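Local structure of cucumber peeling cupredoxin (Cucumis sativus, 1JER) at residues 47-58 / 86-96; 11-19 / 95-103. The protein binds a single copper ion in a blue-copper (cupredoxin) fold and is thought to serve in electron transfer. All blocks are in the same frame, centred on the assembly; numbering follows the deposited sequence.

Overall arrangement
Both contacts meet at the copper, and four protein atoms hold the metal between them: contact 1 (47-58 / 86-96) brings His47, Cys90 and His95, while contact 2 (11-19 / 95-103) shares His95 and adds Gln100. Their centres lie about 10 Å apart, and contact 1 is nested along the chain within the loop that contact 2 closes. The strands 84-89 and 101-107 are antiparallel neighbours in one sheet, joined where Phe88 O lies 2.8 Å from Leu102 N. Nearer the metal, His47 ND1 and Gln100 OE1 approach to 3.1 Å as fellow ligands. A second tie runs from Lys101 NZ to Phe58 O, 2.8 Å, linking strand 101-107 to helix 55-60.

Contact 1 of 2, residues 47-58 / 86-96; sequences HNVHEMETKQSF and HYFVCTVGTHC. With CU (copper (II) ion), chain B.
Strands 50-52 and 86-89 run antiparallel, their axes 4.5 Å apart at closest approach, and His50 and Val89 form a hydrogen-bonded pair, with His50 N 2.9 Å from Val89 O. Beyond the paired strands the two chains converge on the copper, which is bound by His47 ND1 and His95 ND1, each at 2.0 Å, and by Cys90 SG at 2.2 Å. Cys90 reaches it with SG anti to the backbone N (chi1 176°). The thiolate also accepts N-H bonds from Asn48, 3.5 Å from N to SG, and from Val92, which probably steady its charge. This is the type 1 site of a cupredoxin, with one histidine from the earlier loop and the cysteine and second histidine from the later one; Gln100 completes it. On the sheet face of His50 and Val89, Met52 lays SD against Val89 CG2, while Phe58 brings CD1 within 3.6 Å of Val89 CG1, apolar groups suited to this packing. Tyr87 fills the space under helix 55-60: its CD1 lies over a face of the Phe58 ring, the two planes 41° apart, and Lys55 CA sits over a face of the tyrosine ring. With an alanine here the ring is gone, which is likely to open a gap beneath Lys55 and strip one face of Phe58 of its neighbour. On the opposite face of the sheet, Glu51 rests CB against Phe88 CE1, 3.8 Å away.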
# COMPACT_ATOMS: atom_id res chain seq x y z
N HIS A 47 -8.55 15.65 -0.63
CA HIS A 47 -9.36 14.62 0.14
C HIS A 47 -8.34 13.82 0.96
O HIS A 47 -7.15 14.05 0.92
CB HIS A 47 -9.91 13.61 -0.96
CG HIS A 47 -10.89 14.29 -1.86
ND1 HIS A 47 -12.13 14.68 -1.41
CD2 HIS A 47 -10.79 14.71 -3.16
CE1 HIS A 47 -12.79 15.29 -2.41
NE2 HIS A 47 -12.00 15.31 -3.47
N ASN A 48 -8.84 12.77 1.63
CA ASN A 48 -7.91 11.86 2.30
C ASN A 48 -8.62 10.49 2.35
O ASN A 48 -9.73 10.38 1.78
CB ASN A 48 -7.51 12.33 3.67
CG ASN A 48 -8.68 12.58 4.59
OD1 ASN A 48 -8.64 13.47 5.46
ND2 ASN A 48 -9.74 11.86 4.42
N VAL A 49 -7.94 9.52 2.93
CA VAL A 49 -8.52 8.18 3.04
C VAL A 49 -8.27 7.68 4.47
O VAL A 49 -7.13 7.65 4.91
CB VAL A 49 -7.81 7.19 2.09
CG1 VAL A 49 -8.55 5.82 2.28
CG2 VAL A 49 -7.98 7.64 0.65
N HIS A 50 -9.37 7.34 5.15
CA HIS A 50 -9.25 6.85 6.52
C HIS A 50 -10.09 5.60 6.68
O HIS A 50 -11.23 5.51 6.24
CB HIS A 50 -9.78 7.96 7.46
CG HIS A 50 -9.89 7.58 8.89
ND1 HIS A 50 -8.82 7.30 9.70
CD2 HIS A 50 -10.99 7.46 9.70
CE1 HIS A 50 -9.22 6.98 10.92
NE2 HIS A 50 -10.54 7.08 10.94
N GLU A 51 -9.50 4.56 7.30
CA GLU A 51 -10.31 3.35 7.51
C GLU A 51 -11.05 3.44 8.82
O GLU A 51 -10.50 3.95 9.82
CB GLU A 51 -9.35 2.14 7.47
CG GLU A 51 -10.17 0.85 7.68
CD GLU A 51 -9.31 -0.40 7.63
OE1 GLU A 51 -8.08 -0.32 7.52
OE2 GLU A 51 -9.90 -1.50 7.70
N MET A 52 -12.31 3.09 8.93
CA MET A 52 -13.04 3.15 10.19
C MET A 52 -13.18 1.70 10.75
O MET A 52 -13.26 0.76 9.98
CB MET A 52 -14.48 3.58 9.97
CG MET A 52 -14.71 4.60 8.88
SD MET A 52 -15.28 6.15 9.64
CE MET A 52 -13.71 6.69 10.33
N GLU A 53 -13.34 1.64 12.06
CA GLU A 53 -13.46 0.37 12.76
C GLU A 53 -14.83 -0.28 12.64
O GLU A 53 -14.93 -1.50 12.44
CB GLU A 53 -13.13 0.59 14.24
CG GLU A 53 -12.70 1.97 14.63
CD GLU A 53 -13.51 3.13 14.14
OE1 GLU A 53 -14.57 3.47 14.71
OE2 GLU A 53 -13.04 3.83 13.20
N THR A 54 -15.89 0.48 12.87
CA THR A 54 -17.25 -0.01 13.00
C THR A 54 -18.18 0.59 11.97
O THR A 54 -17.96 1.72 11.54
CB THR A 54 -17.86 0.39 14.39
OG1 THR A 54 -16.92 0.05 15.42
CG2 THR A 54 -18.00 1.92 14.40
N LYS A 55 -19.25 -0.14 11.66
CA LYS A 55 -20.26 0.29 10.73
C LYS A 55 -21.01 1.53 11.24
O LYS A 55 -21.51 2.34 10.47
CB LYS A 55 -21.30 -0.80 10.41
CG LYS A 55 -22.33 -0.29 9.40
CD LYS A 55 -23.54 -1.17 9.29
CE LYS A 55 -24.71 -0.42 8.62
NZ LYS A 55 -24.25 0.25 7.36
N GLN A 56 -21.17 1.57 12.57
CA GLN A 56 -21.96 2.67 13.19
C GLN A 56 -21.26 3.99 12.93
O GLN A 56 -21.89 4.93 12.44
CB GLN A 56 -22.11 2.38 14.68
CG GLN A 56 -23.11 1.32 15.06
CD GLN A 56 -22.93 -0.08 14.57
OE1 GLN A 56 -22.02 -0.85 14.93
NE2 GLN A 56 -23.89 -0.56 13.74
N SER A 57 -19.95 4.01 13.21
CA SER A 57 -19.17 5.24 12.96
C SER A 57 -19.17 5.60 11.48
O SER A 57 -19.28 6.78 11.10
CB SER A 57 -17.72 4.98 13.39
OG SER A 57 -17.67 5.00 14.80
N PHE A 58 -18.95 4.60 10.62
CA PHE A 58 -18.93 4.83 9.15
C PHE A 58 -20.28 5.40 8.74
O PHE A 58 -20.41 6.34 7.96
CB PHE A 58 -18.82 3.40 8.52
CG PHE A 58 -18.95 3.33 7.02
CD1 PHE A 58 -17.91 3.81 6.21
CD2 PHE A 58 -20.06 2.82 6.40
CE1 PHE A 58 -18.01 3.72 4.84
CE2 PHE A 58 -20.19 2.76 5.03
CZ PHE A 58 -19.13 3.20 4.24
N HIS A 86 -14.85 -3.92 5.43
CA HIS A 86 -13.88 -2.82 5.64
C HIS A 86 -14.60 -1.52 5.23
O HIS A 86 -15.41 -1.52 4.32
CB HIS A 86 -12.62 -3.01 4.86
CG HIS A 86 -11.74 -4.11 5.36
ND1 HIS A 86 -12.02 -5.44 5.14
CD2 HIS A 86 -10.60 -4.09 6.08
CE1 HIS A 86 -11.08 -6.19 5.70
NE2 HIS A 86 -10.21 -5.40 6.27
N TYR A 87 -14.29 -0.46 5.96
CA TYR A 87 -15.03 0.81 5.74
C TYR A 87 -13.98 1.92 5.55
O TYR A 87 -13.12 2.11 6.42
CB TYR A 87 -15.71 1.11 7.13
CG TYR A 87 -16.74 0.03 7.44
CD1 TYR A 87 -17.87 -0.09 6.66
CD2 TYR A 87 -16.52 -0.87 8.47
CE1 TYR A 87 -18.82 -1.09 6.93
CE2 TYR A 87 -17.46 -1.86 8.75
CZ TYR A 87 -18.59 -1.95 7.97
OH TYR A 87 -19.52 -2.95 8.23
N PHE A 88 -14.11 2.68 4.48
CA PHE A 88 -13.10 3.77 4.29
C PHE A 88 -13.90 5.06 4.01
O PHE A 88 -14.92 5.03 3.32
CB PHE A 88 -12.30 3.47 3.02
CG PHE A 88 -11.47 2.19 3.12
CD1 PHE A 88 -10.22 2.22 3.67
CD2 PHE A 88 -12.04 0.99 2.65
CE1 PHE A 88 -9.47 1.05 3.80
CE2 PHE A 88 -11.30 -0.16 2.81
CZ PHE A 88 -10.04 -0.13 3.34
N VAL A 89 -13.36 6.18 4.50
CA VAL A 89 -14.11 7.43 4.23
C VAL A 89 -13.06 8.53 3.96
O VAL A 89 -11.89 8.36 4.22
CB VAL A 89 -14.89 7.87 5.49
CG1 VAL A 89 -15.93 6.82 5.86
CG2 VAL A 89 -13.93 8.04 6.67
N CYS A 90 -13.59 9.64 3.49
CA CYS A 90 -12.79 10.87 3.42
C CYS A 90 -13.29 11.75 4.60
O CYS A 90 -14.51 11.87 4.78
CB CYS A 90 -13.18 11.63 2.11
SG CYS A 90 -12.25 13.23 2.11
N THR A 91 -12.37 12.24 5.41
CA THR A 91 -12.77 12.96 6.63
C THR A 91 -12.76 14.46 6.41
O THR A 91 -12.94 15.23 7.34
CB THR A 91 -11.89 12.61 7.83
OG1 THR A 91 -10.55 13.03 7.62
CG2 THR A 91 -11.85 11.10 8.07
N VAL A 92 -12.57 14.89 5.16
CA VAL A 92 -12.59 16.37 4.93
C VAL A 92 -14.00 16.87 4.94
O VAL A 92 -14.88 16.38 4.25
CB VAL A 92 -11.91 16.68 3.60
CG1 VAL A 92 -12.18 18.10 3.13
CG2 VAL A 92 -10.44 16.34 3.61
N GLY A 93 -14.24 17.96 5.72
CA GLY A 93 -15.52 18.61 5.65
C GLY A 93 -16.74 17.79 5.64
O GLY A 93 -16.97 16.97 6.57
N THR A 94 -17.63 17.97 4.66
CA THR A 94 -18.87 17.16 4.64
C THR A 94 -18.78 16.04 3.60
O THR A 94 -19.81 15.48 3.18
CB THR A 94 -20.06 18.08 4.22
OG1 THR A 94 -19.73 18.71 2.99
CG2 THR A 94 -20.17 19.23 5.25
N HIS A 95 -17.58 15.73 3.12
CA HIS A 95 -17.47 14.75 2.01
C HIS A 95 -18.08 13.41 2.37
O HIS A 95 -18.77 12.77 1.57
CB HIS A 95 -16.00 14.60 1.65
CG HIS A 95 -15.40 15.87 1.12
ND1 HIS A 95 -14.15 15.91 0.60
CD2 HIS A 95 -15.89 17.13 1.04
CE1 HIS A 95 -13.84 17.13 0.19
NE2 HIS A 95 -14.90 17.90 0.46
N CYS A 96 -17.82 12.93 3.60
CA CYS A 96 -18.40 11.59 3.93
C CYS A 96 -19.90 11.68 3.92
O CYS A 96 -20.61 10.85 3.35
CB CYS A 96 -17.84 11.20 5.29
SG CYS A 96 -18.47 9.67 5.99
CU CU B . -12.95 14.28 0.33
O HOH W 1 -12.68 -1.24 8.49

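Contact 2 of 2, residues 11-19 / 95-103; sequences NTGWSVPSS and HCSNGQKLS. With CU (copper (II) ion), chain B.
Two CH-pi contacts join 11-19 to the copper ligands of 95-103. Gln100 CG stands over the six-membered ring of Trp14, 3.6 Å from its centroid. Val16 sets CG2 over a face of the His95 imidazole, 3.8 Å from its centroid; a branched apolar residue can do this while CG1 meets Asn98 CB. Beyond these, the amide NE2 of Gln100 lies 3.3 Å above the indole plane of Trp14, toward its rim, with the amide turned 50° from the ring.

Trp14 and Val16 thereby back up a metal bond: Gln100 OE1 binds the copper at 2.2 Å, taking the position of the axial methionine in many other cupredoxins. The glutamine chain is extended, with CG anti to the backbone N (chi1 -170°), which carries the amide out to the metal.

Plain packing supplies the rest. Pro17 CD lies 3.6 Å from Asn98 O, and its CG meets Gly99 O; a CB at Gly99 would press on this proline and on the carbonyl O of Asn98, and the backbone angles already call for glycine.

Trp14 also reaches Leu102 CB with CZ3, and its NE1 is hydrogen-bonded to Asn48 O. The loop 11-19, which leads from strand 5-7 to helix 22-28, lies against the start of strand 101-107; Pro17 touches Phe22 of the helix, while Leu102 packs on Tyr23 and Trp26 of the helix and on Leu38 and Phe40 of strand 37-40.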
# COMPACT_ATOMS: atom_id res chain seq x y z
N ASN A 11 -12.25 5.00 -13.47
CA ASN A 11 -11.67 6.26 -14.04
C ASN A 11 -12.08 7.48 -13.23
O ASN A 11 -11.42 8.54 -13.35
CB ASN A 11 -12.22 6.44 -15.47
CG ASN A 11 -11.63 5.49 -16.49
OD1 ASN A 11 -12.27 5.24 -17.53
ND2 ASN A 11 -10.45 4.98 -16.27
N THR A 12 -13.11 7.39 -12.44
CA THR A 12 -13.58 8.55 -11.66
C THR A 12 -12.70 8.84 -10.49
O THR A 12 -12.48 9.99 -10.05
CB THR A 12 -15.02 8.33 -11.20
OG1 THR A 12 -15.85 8.22 -12.35
CG2 THR A 12 -15.50 9.48 -10.34
N GLY A 13 -12.08 7.76 -9.93
CA GLY A 13 -11.20 8.04 -8.80
C GLY A 13 -12.01 8.31 -7.54
O GLY A 13 -13.18 7.97 -7.45
N TRP A 14 -11.34 8.90 -6.55
CA TRP A 14 -11.94 9.10 -5.23
C TRP A 14 -12.33 10.59 -5.10
O TRP A 14 -11.43 11.43 -5.05
CB TRP A 14 -10.83 8.81 -4.21
CG TRP A 14 -11.18 8.78 -2.76
CD1 TRP A 14 -10.44 9.45 -1.80
CD2 TRP A 14 -12.20 8.08 -2.06
NE1 TRP A 14 -10.99 9.21 -0.56
CE2 TRP A 14 -12.06 8.38 -0.67
CE3 TRP A 14 -13.26 7.24 -2.44
CZ2 TRP A 14 -12.88 7.88 0.32
CZ3 TRP A 14 -14.09 6.74 -1.43
CH2 TRP A 14 -13.92 7.04 -0.08
N SER A 15 -13.61 10.88 -5.14
CA SER A 15 -14.02 12.32 -5.01
C SER A 15 -15.42 12.34 -4.46
O SER A 15 -16.01 11.27 -4.18
CB SER A 15 -13.89 13.07 -6.32
OG SER A 15 -14.70 12.54 -7.33
N VAL A 16 -16.00 13.51 -4.27
CA VAL A 16 -17.40 13.50 -3.81
C VAL A 16 -18.28 13.26 -5.03
O VAL A 16 -18.25 14.00 -6.01
CB VAL A 16 -17.73 14.94 -3.26
CG1 VAL A 16 -19.19 14.97 -2.83
CG2 VAL A 16 -16.81 15.17 -2.06
N PRO A 17 -19.10 12.21 -4.98
CA PRO A 17 -19.81 11.80 -6.19
C PRO A 17 -21.10 12.62 -6.40
O PRO A 17 -21.58 13.26 -5.47
CB PRO A 17 -20.22 10.36 -5.84
CG PRO A 17 -20.48 10.42 -4.36
CD PRO A 17 -19.44 11.37 -3.80
N SER A 18 -21.58 12.58 -7.64
CA SER A 18 -22.85 13.28 -7.97
C SER A 18 -24.01 12.49 -7.39
O SER A 18 -24.97 13.04 -6.85
CB SER A 18 -22.94 13.38 -9.50
OG SER A 18 -21.65 13.08 -10.04
N SER A 19 -23.90 11.16 -7.40
CA SER A 19 -24.98 10.36 -6.74
C SER A 19 -24.39 9.70 -5.50
O SER A 19 -23.29 9.13 -5.55
CB SER A 19 -25.43 9.24 -7.69
OG SER A 19 -26.37 9.72 -8.64
N HIS A 95 -17.58 15.73 3.12
CA HIS A 95 -17.47 14.75 2.01
C HIS A 95 -18.08 13.41 2.37
O HIS A 95 -18.77 12.77 1.57
CB HIS A 95 -16.00 14.60 1.65
CG HIS A 95 -15.40 15.87 1.12
ND1 HIS A 95 -14.15 15.91 0.60
CD2 HIS A 95 -15.89 17.13 1.04
CE1 HIS A 95 -13.84 17.13 0.19
NE2 HIS A 95 -14.90 17.90 0.46
N CYS A 96 -17.82 12.93 3.60
CA CYS A 96 -18.40 11.59 3.93
C CYS A 96 -19.90 11.68 3.92
O CYS A 96 -20.61 10.85 3.35
CB CYS A 96 -17.84 11.20 5.29
SG CYS A 96 -18.47 9.67 5.99
N SER A 97 -20.48 12.73 4.54
CA SER A 97 -21.95 12.79 4.51
C SER A 97 -22.52 12.90 3.09
O SER A 97 -23.71 12.62 2.96
CB SER A 97 -22.43 14.10 5.22
OG SER A 97 -22.00 14.03 6.56
N ASN A 98 -21.75 13.37 2.14
CA ASN A 98 -22.14 13.56 0.77
C ASN A 98 -21.81 12.36 -0.09
O ASN A 98 -21.93 12.33 -1.31
CB ASN A 98 -21.53 14.86 0.21
CG ASN A 98 -22.39 16.05 0.71
OD1 ASN A 98 -21.87 16.99 1.28
ND2 ASN A 98 -23.69 15.92 0.53
N GLY A 99 -21.46 11.23 0.58
CA GLY A 99 -21.28 9.99 -0.21
C GLY A 99 -19.88 9.56 -0.49
O GLY A 99 -19.64 8.56 -1.24
N GLN A 100 -18.87 10.27 0.00
CA GLN A 100 -17.49 9.84 -0.28
C GLN A 100 -17.09 8.86 0.84
O GLN A 100 -16.37 9.20 1.77
CB GLN A 100 -16.49 10.97 -0.35
CG GLN A 100 -15.13 10.56 -0.87
CD GLN A 100 -14.17 11.72 -1.05
OE1 GLN A 100 -14.37 12.81 -0.50
NE2 GLN A 100 -13.14 11.51 -1.85
N LYS A 101 -17.61 7.65 0.69
CA LYS A 101 -17.31 6.60 1.71
C LYS A 101 -17.53 5.25 0.96
O LYS A 101 -18.25 5.22 -0.05
CB LYS A 101 -18.37 6.72 2.82
CG LYS A 101 -19.80 6.59 2.30
CD LYS A 101 -20.81 7.14 3.28
CE LYS A 101 -20.60 6.62 4.69
NZ LYS A 101 -21.80 6.95 5.57
N LEU A 102 -16.82 4.24 1.40
CA LEU A 102 -16.83 2.96 0.63
C LEU A 102 -16.77 1.81 1.65
O LEU A 102 -16.03 1.84 2.60
CB LEU A 102 -15.49 2.98 -0.18
CG LEU A 102 -15.16 1.59 -0.80
CD1 LEU A 102 -15.97 1.41 -2.07
CD2 LEU A 102 -13.65 1.57 -1.15
N SER A 103 -17.67 0.85 1.48
CA SER A 103 -17.62 -0.33 2.36
C SER A 103 -17.49 -1.55 1.45
O SER A 103 -18.17 -1.67 0.43
CB SER A 103 -18.90 -0.46 3.20
OG SER A 103 -19.99 -0.67 2.39
CU CU B . -12.95 14.28 0.33